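PDB 6KGH: penicillin-binding protein PbpB from Mycobacterium tuberculosis, which cross-links peptidoglycan strands made from lipid intermediates, through a penicillin-sensitive transpeptidase domain, in building the mycobacterial cell wall. Local coordinates for residues A[222-227]-A[388-393]; A[354-359]-A[409-414]. All blocks are in the same frame, centred on the assembly; numbering follows the deposited sequence.

Contact 1: residues A[222-227]-A[388-393]; sequences SAVVLD and MTLLQM. With NA (sodium ion), chain E.
Leu390 and Leu391 both carry CG anti to the backbone N (chi1 -175° and -178°), and these torsions send the two branched ends from the first turn of the helix to different places on strand 222-227. CD2 of Leu390 reaches the start of the strand, lying 3.4 Å from Ser222 OG and 3.5 Å from the backbone N of Ala223. The same methyl meets Val224 CG2 at 3.8 Å, and the Val224 and Leu390 side chains run past one another in opposite directions. Val224 divides its two branches between the leucines: CG1, held anti to the backbone N, is 4.1 Å from Leu391 CD1. That methyl also touches Leu226 CD2 at 4.1 Å, where the two leucine side chains cross nearly at right angles. The interface itself is thus van der Waals packing.

Polar order lies at the helix start. Thr389 is the N-cap: Gln392 N donates to Thr389 OG1 (3.1 Å, 169°), and Thr389 N donates back to Gln392 OE1 (3.0 Å), completing a capping box. Gln392 OE1 also binds the sodium ion at 2.9 Å, while Gln392 NE2 donates to the backbone oxygens of Gln352 and Ala363, so both ends of the amide are held.

Strand 222-227 pairs with strands 233-238 and 509-516 in the antiparallel sheet of the transpeptidase domain. Helix 390-401 packs on one face of this strand, with Thr394 extending the contact to Val224 and Leu226, whereas Ala223 and Val225 on the other face meet helix 199-216.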
loop_
_atom_site.group_PDB
_atom_site.type_symbol
_atom_site.label_atom_id
_atom_site.label_comp_id
_atom_site.label_asym_id
_atom_site.label_seq_id
_atom_site.Cartn_x
_atom_site.Cartn_y
_atom_site.Cartn_z
ATOM N N SER A 222 -4.676 -3.773 -7.087
ATOM C CA SER A 222 -4.896 -2.565 -6.315
ATOM C C SER A 222 -3.558 -1.858 -6.139
ATOM O O SER A 222 -2.493 -2.468 -6.255
ATOM C CB SER A 222 -5.542 -2.872 -4.958
ATOM O OG SER A 222 -4.862 -3.926 -4.305
ATOM N N ALA A 223 -3.630 -0.556 -5.874
ATOM C CA ALA A 223 -2.441 0.263 -5.703
ATOM C C ALA A 223 -2.777 1.420 -4.769
ATOM O O ALA A 223 -3.915 1.899 -4.724
ATOM C CB ALA A 223 -1.884 0.785 -7.045
ATOM N N VAL A 224 -1.769 1.847 -4.010
ATOM C CA VAL A 224 -1.867 2.973 -3.083
ATOM C C VAL A 224 -0.649 3.854 -3.303
ATOM O O VAL A 224 0.477 3.347 -3.406
ATOM C CB VAL A 224 -1.928 2.512 -1.611
ATOM C CG1 VAL A 224 -1.791 3.725 -0.666
ATOM C CG2 VAL A 224 -3.254 1.766 -1.326
ATOM N N VAL A 225 -0.869 5.158 -3.401
ATOM C CA VAL A 225 0.214 6.128 -3.456
ATOM C C VAL A 225 0.095 7.032 -2.228
ATOM O O VAL A 225 -0.936 7.691 -2.034
ATOM C CB VAL A 225 0.184 6.958 -4.751
ATOM C CG1 VAL A 225 1.335 7.964 -4.734
ATOM C CG2 VAL A 225 0.261 6.053 -6.030
ATOM N N LEU A 226 1.147 7.078 -1.416
ATOM C CA LEU A 226 1.204 7.952 -0.251
ATOM C C LEU A 226 2.220 9.059 -0.474
ATOM O O LEU A 226 3.250 8.859 -1.121
ATOM C CB LEU A 226 1.597 7.181 1.012
ATOM C CG LEU A 226 0.698 6.028 1.428
ATOM C CD1 LEU A 226 1.292 5.350 2.668
ATOM C CD2 LEU A 226 -0.761 6.516 1.679
ATOM N N ASP A 227 1.934 10.231 0.076
ATOM C CA ASP A 227 2.985 11.226 0.205
ATOM C C ASP A 227 4.044 10.724 1.188
ATOM O O ASP A 227 3.728 10.357 2.327
ATOM C CB ASP A 227 2.415 12.570 0.670
ATOM C CG ASP A 227 3.501 13.649 0.749
ATOM O OD1 ASP A 227 4.167 13.740 1.787
ATOM O OD2 ASP A 227 3.724 14.361 -0.245
ATOM N N MET A 388 -1.735 -8.465 6.146
ATOM C CA MET A 388 -1.801 -7.016 6.185
ATOM C C MET A 388 -2.586 -6.541 4.978
ATOM O O MET A 388 -2.666 -7.228 3.959
ATOM C CB MET A 388 -0.404 -6.374 6.150
ATOM C CG MET A 388 0.338 -6.599 4.809
ATOM S SD MET A 388 2.065 -5.984 4.805
ATOM C CE MET A 388 2.742 -7.002 6.109
ATOM N N THR A 389 -3.132 -5.338 5.096
ATOM C CA THR A 389 -3.754 -4.674 3.968
ATOM C C THR A 389 -2.693 -4.010 3.098
ATOM O O THR A 389 -1.542 -3.813 3.507
ATOM C CB THR A 389 -4.765 -3.628 4.448
ATOM O OG1 THR A 389 -4.068 -2.611 5.167
ATOM C CG2 THR A 389 -5.821 -4.263 5.364
ATOM N N LEU A 390 -3.100 -3.649 1.881
ATOM C CA LEU A 390 -2.217 -2.886 1.005
ATOM C C LEU A 390 -1.808 -1.570 1.655
ATOM O O LEU A 390 -0.679 -1.104 1.477
ATOM C CB LEU A 390 -2.918 -2.619 -0.340
ATOM C CG LEU A 390 -2.032 -1.929 -1.393
ATOM C CD1 LEU A 390 -0.759 -2.756 -1.642
ATOM C CD2 LEU A 390 -2.776 -1.715 -2.719
ATOM N N LEU A 391 -2.734 -0.927 2.371
ATOM C CA LEU A 391 -2.421 0.351 3.006
ATOM C C LEU A 391 -1.375 0.178 4.103
ATOM O O LEU A 391 -0.414 0.957 4.191
ATOM C CB LEU A 391 -3.698 0.985 3.571
ATOM C CG LEU A 391 -3.514 2.369 4.222
ATOM C CD1 LEU A 391 -3.019 3.418 3.224
ATOM C CD2 LEU A 391 -4.846 2.794 4.817
ATOM N N GLN A 392 -1.554 -0.841 4.954
ATOM C CA GLN A 392 -0.545 -1.142 5.968
ATOM C C GLN A 392 0.804 -1.430 5.330
ATOM O O GLN A 392 1.843 -0.971 5.826
ATOM C CB GLN A 392 -0.973 -2.345 6.809
ATOM C CG GLN A 392 -2.156 -2.111 7.725
ATOM C CD GLN A 392 -2.540 -3.377 8.472
ATOM O OE1 GLN A 392 -2.522 -4.465 7.902
ATOM N NE2 GLN A 392 -2.846 -3.249 9.759
ATOM N N MET A 393 0.809 -2.228 4.251
ATOM C CA MET A 393 2.053 -2.547 3.550
ATOM C C MET A 393 2.727 -1.278 3.060
ATOM O O MET A 393 3.926 -1.059 3.294
ATOM C CB MET A 393 1.762 -3.497 2.368
ATOM C CG MET A 393 3.011 -3.921 1.573
ATOM S SD MET A 393 2.590 -4.748 0.018
ATOM C CE MET A 393 2.643 -3.414 -1.144
HETATM NA NA NA E . -1.039 -6.091 9.725
#

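Contact 2: residues A[354-359]-A[409-414]; sequences TGVGLP and PRIIKA
The Arg410 guanidinium packs against the backbone of Thr354 and Gly355, with Gly355 O 3.0 Å above one face, offset toward the rim, a close contact without a hydrogen bond. Thr354 O lies near the edge, somewhat tilted from the guanidinium plane, and accepts from Arg410 NH1 (2.9 Å, 145°), which approaches from above the carbonyl plane. A bend at chi2 (-67°) folds the arginine back, and NH1 also donates to Pro409 O (2.9 Å), close to the guanidinium plane but again from above the carbonyl. The Thr354 side chain crosses the Pro409 ring at about a right angle, CB to CD 3.9 Å. Leu358 and Ile411 cross similarly, with Leu358 CG 3.7 Å from Ile411 CG2.

Between these pairs, Ile411 N donates to Val356 O (3.2 Å) in the carbonyl plane, and a water links that oxygen to Ile412 N. Val356, Pro409 and Ile411 pack on Val233 of strand 233-238; in strand 412-416 of the mixed sheet, Lys413 and Ala414 form a classic beta bulge facing Val194.

A loop thus meets the start of a strand through main-chain and arginine hydrogen bonds mixed with apolar packing, and the arginine's charge probably adds electrostatic attraction to the carbonyl oxygens.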
loop_
_atom_site.group_PDB
_atom_site.type_symbol
_atom_site.label_atom_id
_atom_site.label_comp_id
_atom_site.label_asym_id
_atom_site.label_seq_id
_atom_site.Cartn_x
_atom_site.Cartn_y
_atom_site.Cartn_z
ATOM N N THR A 354 -4.912 1.567 10.739
ATOM C CA THR A 354 -4.179 2.820 10.655
ATOM C C THR A 354 -4.992 3.997 11.189
ATOM O O THR A 354 -4.404 5.017 11.532
ATOM C CB THR A 354 -3.806 3.134 9.204
ATOM O OG1 THR A 354 -5.020 3.332 8.468
ATOM C CG2 THR A 354 -2.995 2.002 8.548
ATOM N N GLY A 355 -6.322 3.896 11.221
ATOM C CA GLY A 355 -7.151 5.062 11.473
ATOM C C GLY A 355 -7.259 6.002 10.288
ATOM O O GLY A 355 -7.499 7.201 10.470
ATOM N N VAL A 356 -7.109 5.486 9.066
ATOM C CA VAL A 356 -7.042 6.336 7.876
ATOM C C VAL A 356 -8.309 7.167 7.659
ATOM O O VAL A 356 -8.256 8.201 6.989
ATOM C CB VAL A 356 -6.752 5.461 6.634
ATOM C CG1 VAL A 356 -7.915 4.505 6.380
ATOM C CG2 VAL A 356 -6.486 6.323 5.396
ATOM N N GLY A 357 -9.449 6.738 8.192
ATOM C CA GLY A 357 -10.696 7.448 8.003
ATOM C C GLY A 357 -11.616 6.882 6.937
ATOM O O GLY A 357 -12.395 7.643 6.346
ATOM N N LEU A 358 -11.550 5.578 6.670
ATOM C CA LEU A 358 -12.347 4.913 5.651
ATOM C C LEU A 358 -13.112 3.758 6.276
ATOM O O LEU A 358 -12.572 3.070 7.148
ATOM C CB LEU A 358 -11.444 4.387 4.501
ATOM C CG LEU A 358 -10.779 5.456 3.615
ATOM C CD1 LEU A 358 -9.522 4.922 2.911
ATOM C CD2 LEU A 358 -11.778 6.066 2.602
ATOM N N PRO A 359 -14.370 3.526 5.885
ATOM C CA PRO A 359 -15.122 2.425 6.495
ATOM C C PRO A 359 -14.589 1.077 6.034
ATOM O O PRO A 359 -14.061 0.938 4.931
ATOM C CB PRO A 359 -16.559 2.646 5.997
ATOM C CG PRO A 359 -16.388 3.341 4.667
ATOM C CD PRO A 359 -15.137 4.215 4.833
ATOM N N PRO A 409 -1.345 6.816 7.642
ATOM C CA PRO A 409 -1.952 7.490 6.489
ATOM C C PRO A 409 -3.328 8.024 6.839
ATOM O O PRO A 409 -4.017 7.479 7.702
ATOM C CB PRO A 409 -2.026 6.381 5.433
ATOM C CG PRO A 409 -1.985 5.113 6.223
ATOM C CD PRO A 409 -1.157 5.376 7.424
ATOM N N ARG A 410 -3.699 9.134 6.179
ATOM C CA ARG A 410 -4.995 9.790 6.335
ATOM C C ARG A 410 -5.523 10.161 4.959
ATOM O O ARG A 410 -4.746 10.567 4.088
ATOM C CB ARG A 410 -4.883 11.084 7.202
ATOM C CG ARG A 410 -4.515 10.842 8.656
ATOM C CD ARG A 410 -5.641 10.118 9.343
ATOM N NE ARG A 410 -5.432 9.877 10.770
ATOM C CZ ARG A 410 -4.897 8.781 11.307
ATOM N NH1 ARG A 410 -4.477 7.765 10.549
ATOM N NH2 ARG A 410 -4.804 8.686 12.631
ATOM N N ILE A 411 -6.845 10.051 4.764
ATOM C CA ILE A 411 -7.464 10.414 3.488
ATOM C C ILE A 411 -8.373 11.634 3.597
ATOM O O ILE A 411 -8.711 12.233 2.560
ATOM C CB ILE A 411 -8.231 9.226 2.858
ATOM C CG1 ILE A 411 -8.453 9.460 1.355
ATOM C CG2 ILE A 411 -9.585 8.981 3.551
ATOM C CD1 ILE A 411 -8.618 8.167 0.563
ATOM N N ILE A 412 -8.742 12.051 4.800
ATOM C CA ILE A 412 -9.548 13.248 4.992
ATOM C C ILE A 412 -8.605 14.404 5.307
ATOM O O ILE A 412 -7.969 14.425 6.362
ATOM C CB ILE A 412 -10.587 13.045 6.094
ATOM C CG1 ILE A 412 -11.537 11.907 5.680
ATOM C CG2 ILE A 412 -11.380 14.312 6.252
ATOM C CD1 ILE A 412 -12.402 11.387 6.790
ATOM N N LYS A 413 -8.507 15.372 4.392
ATOM C CA LYS A 413 -7.600 16.497 4.616
ATOM C C LYS A 413 -8.239 17.601 5.455
ATOM O O LYS A 413 -7.585 18.171 6.338
ATOM C CB LYS A 413 -7.123 17.077 3.284
ATOM C CG LYS A 413 -5.948 18.041 3.450
ATOM C CD LYS A 413 -5.328 18.421 2.122
ATOM C CE LYS A 413 -4.095 19.323 2.331
ATOM N NZ LYS A 413 -3.061 18.717 3.232
ATOM N N ALA A 414 -9.497 17.930 5.195
ATOM C CA ALA A 414 -10.127 19.069 5.854
ATOM C C ALA A 414 -11.634 18.988 5.630
ATOM O O ALA A 414 -12.119 18.192 4.821
ATOM C CB ALA A 414 -9.550 20.389 5.326
HETATM O O HOH W 1 -8.424 10.845 7.326
#

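In the fold
Contact 1 lies at the centre of the chain and all its touching residues are buried; contact 2, 13 Å away between centres, is only partly buried. Their chemistry follows: methyl packing between helix and strand in the first, hydrogen bonds to carbonyl oxygens, a bridging water and apolar packing in the second. Leu391 joins them, its CD1 3.6 Å from Pro409 CG and its CD2 3.7 Å from Val356 CB, while Leu226 CD2 meets Pro409 CB at 4.0 Å. Both contacts also border strand 233-238, through Leu226 in one and Val356 and Ile411 in the other. Contact 2 continues into strand 412-416, which belongs to the mixed sheet rather than the antiparallel sheet of contact 1.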